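Local structure of transcription termination factor FttA (Pyrococcus horikoshii, 3AF6) at residues G366-I371 against G593-R598; V390-Y395 against T616-P621; G396-I401 against C624-T629. The protein probably terminates transcription by cleaving nascent single-stranded RNA, acting as a zinc-dependent endonuclease and 5'-3' exonuclease of the metallo-beta-lactamase superfamily. All blocks are in the same frame, centred on the assembly; numbering follows the deposited sequence.

Interaction 1 (G366-I371 against G593-R598); sequences GDFKFI and GHADRR. With ZN (zinc ion), chain J; SO4 (sulfate ion), chain G.
K369 lays its aliphatic chain along the backbone of H594. With CG anti to the backbone N (chi1 -172°) and a bend at chi2, K369 CD reaches 3.3 Å from H594 O, and K369 NZ bonds to the same oxygen at 3.1 Å, coming from above the carbonyl plane. The lysine's flexible length lets it also form a salt bridge with E599. One residue earlier, the backbone takes over: A595 N donates to F368 O at 2.8 Å, and the small A595 methyl sits over one face of the F368 ring, offset toward its rim, 4.1 Å from CE2. At the zinc end the D367 carboxylate crosses the H594 ring obliquely, their planes 77° apart, D367 OD2 lying at the edge of the ring. D367, a ligand shared by both zinc ions, binds this one through OD1 at 2.5 Å. H594 ND1 is hydrogen-bonded to E392 OE2, which would help fix the ring's rotation, while NE2 donates to SO4 O4 at 2.8 Å. The sulfate also binds the zinc through O2, so it occupies a place where a phosphate might sit. This is the dinuclear zinc site of the metallo-beta-lactamase fold, the loop at 593-598 bringing a histidine to its rim.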
loop_
_atom_site.group_PDB
_atom_site.type_symbol
_atom_site.label_atom_id
_atom_site.label_comp_id
_atom_site.label_asym_id
_atom_site.label_seq_id
_atom_site.Cartn_x
_atom_site.Cartn_y
_atom_site.Cartn_z
ATOM N N GLY A 366 2.326 10.725 -3.988
ATOM C CA GLY A 366 2.452 9.338 -4.390
ATOM C C GLY A 366 1.639 9.274 -5.676
ATOM O O GLY A 366 1.579 10.250 -6.426
ATOM N N ASP A 367 1.014 8.146 -5.968
ATOM C CA ASP A 367 0.199 8.095 -7.168
ATOM C C ASP A 367 -1.219 8.342 -6.689
ATOM O O ASP A 367 -1.617 7.835 -5.632
ATOM C CB ASP A 367 0.313 6.731 -7.840
ATOM C CG ASP A 367 1.602 6.571 -8.616
ATOM O OD1 ASP A 367 2.002 5.419 -8.852
ATOM O OD2 ASP A 367 2.213 7.588 -9.004
ATOM N N PHE A 368 -1.973 9.137 -7.443
ATOM C CA PHE A 368 -3.342 9.432 -7.056
ATOM C C PHE A 368 -4.285 9.608 -8.223
ATOM O O PHE A 368 -3.878 9.869 -9.349
ATOM C CB PHE A 368 -3.406 10.679 -6.157
ATOM C CG PHE A 368 -3.227 11.987 -6.892
ATOM C CD1 PHE A 368 -1.954 12.436 -7.254
ATOM C CD2 PHE A 368 -4.337 12.793 -7.183
ATOM C CE1 PHE A 368 -1.782 13.661 -7.880
ATOM C CE2 PHE A 368 -4.176 14.030 -7.816
ATOM C CZ PHE A 368 -2.894 14.466 -8.163
ATOM N N LYS A 369 -5.565 9.454 -7.930
ATOM C CA LYS A 369 -6.615 9.588 -8.928
ATOM C C LYS A 369 -7.576 10.630 -8.330
ATOM O O LYS A 369 -7.868 10.590 -7.134
ATOM C CB LYS A 369 -7.286 8.217 -9.125
ATOM C CG LYS A 369 -8.274 8.122 -10.278
ATOM C CD LYS A 369 -7.632 8.274 -11.650
ATOM C CE LYS A 369 -8.723 8.410 -12.716
ATOM N NZ LYS A 369 -8.216 8.433 -14.109
ATOM N N PHE A 370 -8.054 11.575 -9.135
ATOM C CA PHE A 370 -8.942 12.595 -8.571
ATOM C C PHE A 370 -10.384 12.611 -9.098
ATOM O O PHE A 370 -10.992 13.667 -9.269
ATOM C CB PHE A 370 -8.300 13.982 -8.708
ATOM C CG PHE A 370 -8.821 15.000 -7.721
ATOM C CD1 PHE A 370 -9.042 14.646 -6.386
ATOM C CD2 PHE A 370 -9.072 16.318 -8.123
ATOM C CE1 PHE A 370 -9.503 15.587 -5.465
ATOM C CE2 PHE A 370 -9.534 17.265 -7.215
ATOM C CZ PHE A 370 -9.751 16.903 -5.877
ATOM N N ILE A 371 -10.904 11.420 -9.376
ATOM C CA ILE A 371 -12.282 11.223 -9.805
ATOM C C ILE A 371 -12.618 9.850 -9.240
ATOM O O ILE A 371 -11.720 9.097 -8.870
ATOM C CB ILE A 371 -12.470 11.203 -11.351
ATOM C CG1 ILE A 371 -11.703 10.029 -11.966
ATOM C CG2 ILE A 371 -12.084 12.556 -11.936
ATOM C CD1 ILE A 371 -11.842 9.929 -13.491
ATOM N N GLY A 593 -5.286 4.221 -12.995
ATOM C CA GLY A 593 -5.370 4.555 -11.588
ATOM C C GLY A 593 -4.650 5.878 -11.365
ATOM O O GLY A 593 -4.446 6.297 -10.227
ATOM N N HIS A 594 -4.255 6.527 -12.459
ATOM C CA HIS A 594 -3.548 7.813 -12.414
ATOM C C HIS A 594 -4.426 8.986 -12.827
ATOM O O HIS A 594 -5.197 8.879 -13.790
ATOM C CB HIS A 594 -2.363 7.821 -13.376
ATOM C CG HIS A 594 -1.162 7.087 -12.883
ATOM N ND1 HIS A 594 -0.428 7.511 -11.800
ATOM C CD2 HIS A 594 -0.545 5.978 -13.350
ATOM C CE1 HIS A 594 0.593 6.692 -11.619
ATOM N NE2 HIS A 594 0.543 5.755 -12.547
ATOM N N ALA A 595 -4.303 10.110 -12.121
ATOM C CA ALA A 595 -5.065 11.288 -12.510
ATOM C C ALA A 595 -4.510 11.683 -13.881
ATOM O O ALA A 595 -3.293 11.637 -14.099
ATOM C CB ALA A 595 -4.848 12.410 -11.519
ATOM N N ASP A 596 -5.374 12.034 -14.825
ATOM C CA ASP A 596 -4.863 12.425 -16.128
ATOM C C ASP A 596 -4.539 13.922 -16.093
ATOM O O ASP A 596 -4.678 14.548 -15.038
ATOM C CB ASP A 596 -5.865 12.045 -17.224
ATOM C CG ASP A 596 -7.014 13.015 -17.354
ATOM O OD1 ASP A 596 -7.273 13.813 -16.415
ATOM O OD2 ASP A 596 -7.672 12.955 -18.423
ATOM N N ARG A 597 -4.083 14.489 -17.208
ATOM C CA ARG A 597 -3.717 15.905 -17.244
ATOM C C ARG A 597 -4.763 16.794 -16.589
ATOM O O ARG A 597 -4.456 17.533 -15.649
ATOM C CB ARG A 597 -3.457 16.361 -18.693
ATOM C CG ARG A 597 -3.415 17.891 -18.914
ATOM C CD ARG A 597 -2.503 18.603 -17.926
ATOM N NE ARG A 597 -1.326 19.189 -18.563
ATOM C CZ ARG A 597 -1.179 20.483 -18.847
ATOM N NH1 ARG A 597 -0.068 20.911 -19.423
ATOM N NH2 ARG A 597 -2.133 21.353 -18.550
ATOM N N ARG A 598 -5.998 16.715 -17.077
ATOM C CA ARG A 598 -7.092 17.512 -16.540
ATOM C C ARG A 598 -7.263 17.302 -15.025
ATOM O O ARG A 598 -7.437 18.259 -14.277
ATOM C CB ARG A 598 -8.385 17.149 -17.279
ATOM C CG ARG A 598 -9.616 17.964 -16.915
ATOM C CD ARG A 598 -10.827 17.398 -17.660
ATOM N NE ARG A 598 -12.073 18.153 -17.465
ATOM C CZ ARG A 598 -12.659 18.378 -16.285
ATOM N NH1 ARG A 598 -12.119 17.916 -15.157
ATOM N NH2 ARG A 598 -13.810 19.047 -16.240
HETATM ZN ZN ZN J . 4.379 4.618 -9.177
HETATM S S SO4 G . 2.917 3.667 -12.684
HETATM O O1 SO4 G . 3.879 2.571 -12.885
HETATM O O2 SO4 G . 3.019 4.160 -11.302
HETATM O O3 SO4 G . 3.217 4.759 -13.622
HETATM O O4 SO4 G . 1.550 3.173 -12.923
#

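Interaction 2 (V390-Y395 against T616-P621); sequences VMESTY and TVHGEP. With ZN (zinc ion), chain J.
H618 and E392 meet where two neighbouring parallel strands of the metallo-beta-lactamase fold run out into the active-site loops. The strands are paired by V617 N donating to M391 O at 2.9 Å, and V390 CG1 packs on V617 CG2 beside this bond. Just beyond, the chain of H618 turns with a positive phi, and its carbonyl accepts S393 N. Serine suits this place because its hydroxyl adds a second grip, S393 OG donating to V617 O at 2.7 Å. From the backbone, the H618 side chain leaves with CB 4.0 Å from E392 CB. Its CG is anti to the backbone N (chi1 -169°), which sends the ring out alongside the T394 side chain, the two pointing the same way. H618 ND1 lies 3.2 Å from T394 OG1, close to the ring plane; CE1 also faces this oxygen, and NE2, at the far end, binds the zinc at 2.5 Å together with D260, H261, D367 and a sulfate oxygen. E392 holds T394 in place beside the ring: its buried carboxylate also takes F368 N on OE2, while OE1 accepts both T394 OG1 and, at 3.1 Å, T394 N.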
loop_
_atom_site.group_PDB
_atom_site.type_symbol
_atom_site.label_atom_id
_atom_site.label_comp_id
_atom_site.label_asym_id
_atom_site.label_seq_id
_atom_site.Cartn_x
_atom_site.Cartn_y
_atom_site.Cartn_z
ATOM N N VAL A 390 4.135 17.998 -3.146
ATOM C CA VAL A 390 4.954 17.224 -4.084
ATOM C C VAL A 390 3.927 16.320 -4.740
ATOM O O VAL A 390 3.296 15.529 -4.045
ATOM C CB VAL A 390 6.009 16.340 -3.354
ATOM C CG1 VAL A 390 6.877 15.626 -4.370
ATOM C CG2 VAL A 390 6.860 17.190 -2.421
ATOM N N MET A 391 3.753 16.438 -6.056
ATOM C CA MET A 391 2.748 15.636 -6.752
ATOM C C MET A 391 3.278 14.848 -7.947
ATOM O O MET A 391 4.273 15.228 -8.556
ATOM C CB MET A 391 1.587 16.539 -7.205
ATOM C CG MET A 391 1.934 17.512 -8.336
ATOM S SD MET A 391 0.599 18.684 -8.755
ATOM C CE MET A 391 -0.751 17.576 -9.141
ATOM N N GLU A 392 2.599 13.755 -8.291
ATOM C CA GLU A 392 3.014 12.930 -9.416
ATOM C C GLU A 392 2.687 13.602 -10.761
ATOM O O GLU A 392 1.891 14.535 -10.817
ATOM C CB GLU A 392 2.362 11.548 -9.325
ATOM C CG GLU A 392 0.867 11.525 -9.537
ATOM C CD GLU A 392 0.425 10.371 -10.436
ATOM O OE1 GLU A 392 0.825 10.362 -11.617
ATOM O OE2 GLU A 392 -0.322 9.480 -9.966
ATOM N N SER A 393 3.309 13.130 -11.839
ATOM C CA SER A 393 3.094 13.709 -13.161
ATOM C C SER A 393 3.012 12.664 -14.271
ATOM O O SER A 393 3.292 12.974 -15.429
ATOM C CB SER A 393 4.237 14.670 -13.508
ATOM O OG SER A 393 4.673 15.398 -12.370
ATOM N N THR A 394 2.642 11.435 -13.935
ATOM C CA THR A 394 2.556 10.385 -14.939
ATOM C C THR A 394 1.852 10.863 -16.212
ATOM O O THR A 394 2.267 10.527 -17.320
ATOM C CB THR A 394 1.808 9.156 -14.409
ATOM O OG1 THR A 394 2.252 8.854 -13.083
ATOM C CG2 THR A 394 2.092 7.958 -15.297
ATOM N N TYR A 395 0.782 11.636 -16.063
ATOM C CA TYR A 395 0.070 12.145 -17.229
ATOM C C TYR A 395 0.120 13.674 -17.209
ATOM O O TYR A 395 -0.844 14.355 -17.576
ATOM C CB TYR A 395 -1.376 11.644 -17.230
ATOM C CG TYR A 395 -1.507 10.174 -17.575
ATOM C CD1 TYR A 395 -1.141 9.185 -16.663
ATOM C CD2 TYR A 395 -1.956 9.767 -18.839
ATOM C CE1 TYR A 395 -1.216 7.830 -17.002
ATOM C CE2 TYR A 395 -2.028 8.424 -19.185
ATOM C CZ TYR A 395 -1.658 7.459 -18.266
ATOM O OH TYR A 395 -1.715 6.122 -18.605
ATOM N N THR A 616 6.658 19.018 -8.961
ATOM C CA THR A 616 6.179 17.922 -9.781
ATOM C C THR A 616 7.248 16.848 -9.965
ATOM O O THR A 616 8.403 17.139 -10.289
ATOM C CB THR A 616 5.734 18.432 -11.150
ATOM O OG1 THR A 616 6.831 19.084 -11.788
ATOM C CG2 THR A 616 4.589 19.413 -10.994
ATOM N N VAL A 617 6.837 15.599 -9.767
ATOM C CA VAL A 617 7.729 14.459 -9.887
ATOM C C VAL A 617 6.996 13.273 -10.492
ATOM O O VAL A 617 5.864 13.401 -10.955
ATOM C CB VAL A 617 8.256 14.026 -8.498
ATOM C CG1 VAL A 617 9.006 15.173 -7.840
ATOM C CG2 VAL A 617 7.094 13.565 -7.619
ATOM N N HIS A 618 7.667 12.121 -10.489
ATOM C CA HIS A 618 7.101 10.868 -10.989
ATOM C C HIS A 618 6.418 11.009 -12.355
ATOM O O HIS A 618 5.204 10.894 -12.475
ATOM C CB HIS A 618 6.109 10.337 -9.948
ATOM C CG HIS A 618 5.653 8.932 -10.194
ATOM N ND1 HIS A 618 4.865 8.579 -11.269
ATOM C CD2 HIS A 618 5.842 7.797 -9.480
ATOM C CE1 HIS A 618 4.586 7.290 -11.206
ATOM N NE2 HIS A 618 5.166 6.793 -10.130
ATOM N N GLY A 619 7.220 11.259 -13.378
ATOM C CA GLY A 619 6.700 11.401 -14.723
ATOM C C GLY A 619 7.872 11.509 -15.676
ATOM O O GLY A 619 8.977 11.804 -15.253
ATOM N N GLU A 620 7.664 11.242 -16.956
ATOM C CA GLU A 620 8.760 11.390 -17.897
ATOM C C GLU A 620 9.239 12.833 -17.731
ATOM O O GLU A 620 8.477 13.717 -17.319
ATOM C CB GLU A 620 8.282 11.127 -19.322
ATOM C CG GLU A 620 7.849 9.687 -19.536
ATOM C CD GLU A 620 7.238 9.442 -20.908
ATOM O OE1 GLU A 620 6.596 8.379 -21.077
ATOM O OE2 GLU A 620 7.394 10.302 -21.811
ATOM N N PRO A 621 10.518 13.089 -18.035
ATOM C CA PRO A 621 11.072 14.445 -17.897
ATOM C C PRO A 621 10.215 15.572 -18.477
ATOM O O PRO A 621 9.928 16.538 -17.775
ATOM C CB PRO A 621 12.438 14.330 -18.569
ATOM C CG PRO A 621 12.818 12.904 -18.297
ATOM C CD PRO A 621 11.526 12.154 -18.566
HETATM ZN ZN ZN J . 4.379 4.618 -9.177
#

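Interaction 3 (G396-I401 against C624-T629); sequences GGANDI and CLDLAT
G396 and L627 form the close part of this contact, where the loop that follows strand 388-392 lies against the helix 621-635. The G396 CA is 4.0 Å from L627 CB, and G396 O comes to 3.7 Å from the same carbon. Glycine suits the place because a hydrogen lies where a side chain would point straight at the helix, so the backbone itself can settle on L627. The leucine has its CG anti to the backbone N (chi1 175°), and its branch packs among S393, T616, L600 and M601, which bury it. The carbonyl of G396, although pressed against apolar carbon, is satisfied by R597 NE.

Toward solvent the fit becomes looser and more polar. D626 points from the helix toward the loop, and its OD2 accepts A398 N in a weak bond of 3.4 Å, while A398 CB passes the same oxygen at 3.9 Å. The stronger partner of this carboxylate is R597, which forms a salt bridge with OD1, so the aspartate links the helix both to the loop and to the arginine. Beyond A398 the loop holds its own shape. A type I turn runs from G397 to D400, closed by a weak bond from D400 N to G397 O. The D400 side chain folds back, its OD2 accepting G397 N at 2.7 Å, again weakly, and also pairing with K623 in a salt bridge. The loop lies at the point where the chain passes from the metallo-beta-lactamase core into the predicted beta-CASP region, and the contact sets that exit beside a helix of the C-terminal part of the core, as expected where a beta-CASP domain is inserted in this fold.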
loop_
_atom_site.group_PDB
_atom_site.type_symbol
_atom_site.label_atom_id
_atom_site.label_comp_id
_atom_site.label_asym_id
_atom_site.label_seq_id
_atom_site.Cartn_x
_atom_site.Cartn_y
_atom_site.Cartn_z
ATOM N N GLY A 396 1.271 14.199 -16.788
ATOM C CA GLY A 396 1.466 15.633 -16.699
ATOM C C GLY A 396 1.506 16.379 -18.020
ATOM O O GLY A 396 1.458 17.614 -18.033
ATOM N N GLY A 397 1.598 15.647 -19.124
ATOM C CA GLY A 397 1.631 16.280 -20.429
ATOM C C GLY A 397 0.350 17.043 -20.704
ATOM O O GLY A 397 -0.704 16.730 -20.134
ATOM N N ALA A 398 0.432 18.042 -21.581
ATOM C CA ALA A 398 -0.724 18.869 -21.929
ATOM C C ALA A 398 -1.787 18.093 -22.702
ATOM O O ALA A 398 -2.975 18.418 -22.641
ATOM C CB ALA A 398 -0.273 20.086 -22.739
ATOM N N ASN A 399 -1.370 17.069 -23.433
ATOM C CA ASN A 399 -2.325 16.281 -24.202
ATOM C C ASN A 399 -2.587 14.927 -23.553
ATOM O O ASN A 399 -3.195 14.055 -24.164
ATOM C CB ASN A 399 -1.804 16.070 -25.627
ATOM C CG ASN A 399 -1.716 17.369 -26.422
ATOM O OD1 ASN A 399 -0.969 17.460 -27.396
ATOM N ND2 ASN A 399 -2.485 18.374 -26.014
ATOM N N ASP A 400 -2.131 14.746 -22.317
ATOM C CA ASP A 400 -2.332 13.469 -21.650
ATOM C C ASP A 400 -3.696 13.335 -21.001
ATOM O O ASP A 400 -3.808 13.200 -19.786
ATOM C CB ASP A 400 -1.233 13.215 -20.613
ATOM C CG ASP A 400 0.146 13.133 -21.241
ATOM O OD1 ASP A 400 0.238 12.834 -22.449
ATOM O OD2 ASP A 400 1.139 13.358 -20.530
ATOM N N ILE A 401 -4.734 13.387 -21.832
ATOM C CA ILE A 401 -6.101 13.225 -21.362
ATOM C C ILE A 401 -6.477 11.764 -21.574
ATOM O O ILE A 401 -6.385 11.240 -22.686
ATOM C CB ILE A 401 -7.109 14.119 -22.144
ATOM C CG1 ILE A 401 -6.996 15.576 -21.692
ATOM C CG2 ILE A 401 -8.524 13.638 -21.912
ATOM C CD1 ILE A 401 -5.841 16.312 -22.307
ATOM N N CYS A 624 7.029 16.240 -16.356
ATOM C CA CYS A 624 7.153 16.922 -15.069
ATOM C C CYS A 624 7.329 18.396 -15.337
ATOM O O CYS A 624 6.760 19.247 -14.646
ATOM C CB CYS A 624 8.351 16.418 -14.278
ATOM S SG CYS A 624 8.239 14.708 -13.767
ATOM N N LEU A 625 8.125 18.682 -16.360
ATOM C CA LEU A 625 8.414 20.046 -16.772
ATOM C C LEU A 625 7.120 20.733 -17.195
ATOM O O LEU A 625 6.770 21.810 -16.693
ATOM C CB LEU A 625 9.391 20.027 -17.946
ATOM C CG LEU A 625 10.365 21.200 -18.020
ATOM C CD1 LEU A 625 9.624 22.505 -18.220
ATOM C CD2 LEU A 625 11.165 21.238 -16.719
ATOM N N ASP A 626 6.417 20.077 -18.115
ATOM C CA ASP A 626 5.155 20.557 -18.672
ATOM C C ASP A 626 4.134 20.902 -17.577
ATOM O O ASP A 626 3.616 22.022 -17.522
ATOM C CB ASP A 626 4.582 19.484 -19.603
ATOM C CG ASP A 626 3.489 20.015 -20.512
ATOM O OD1 ASP A 626 2.678 20.846 -20.044
ATOM O OD2 ASP A 626 3.431 19.591 -21.691
ATOM N N LEU A 627 3.850 19.934 -16.705
ATOM C CA LEU A 627 2.897 20.148 -15.631
ATOM C C LEU A 627 3.307 21.332 -14.755
ATOM O O LEU A 627 2.494 22.207 -14.457
ATOM C CB LEU A 627 2.781 18.878 -14.794
ATOM C CG LEU A 627 1.902 18.930 -13.540
ATOM C CD1 LEU A 627 0.464 19.348 -13.896
ATOM C CD2 LEU A 627 1.922 17.570 -12.888
ATOM N N ALA A 628 4.575 21.355 -14.351
ATOM C CA ALA A 628 5.117 22.420 -13.507
ATOM C C ALA A 628 4.951 23.784 -14.167
ATOM O O ALA A 628 4.456 24.730 -13.550
ATOM C CB ALA A 628 6.599 22.152 -13.224
ATOM N N THR A 629 5.382 23.878 -15.421
ATOM C CA THR A 629 5.273 25.115 -16.179
ATOM C C THR A 629 3.807 25.500 -16.304
ATOM O O THR A 629 3.442 26.662 -16.106
ATOM C CB THR A 629 5.858 24.954 -17.598
ATOM O OG1 THR A 629 7.283 24.812 -17.517
ATOM C CG2 THR A 629 5.507 26.155 -18.462
#

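From the N terminus, the chain first supplies 366-371, 390-395 and 396-401, then makes the long excursion that contains the beta-CASP region, and returns with 593-598, 616-621 and 624-629 in the same order. Each contact therefore closes a loop of a little over 220 residues, and every pair of loops crosses; none is nested. Interactions 1 and 2 share the zinc ion and meet through E392, whose carboxylate serves residues of both segments of interaction 1. Interaction 3 is tied to interaction 1 by R597 and to interaction 2 by T616, which bonds to C624 O. Together they join the N- and C-terminal parts of the metallo-beta-lactamase core around the insertion.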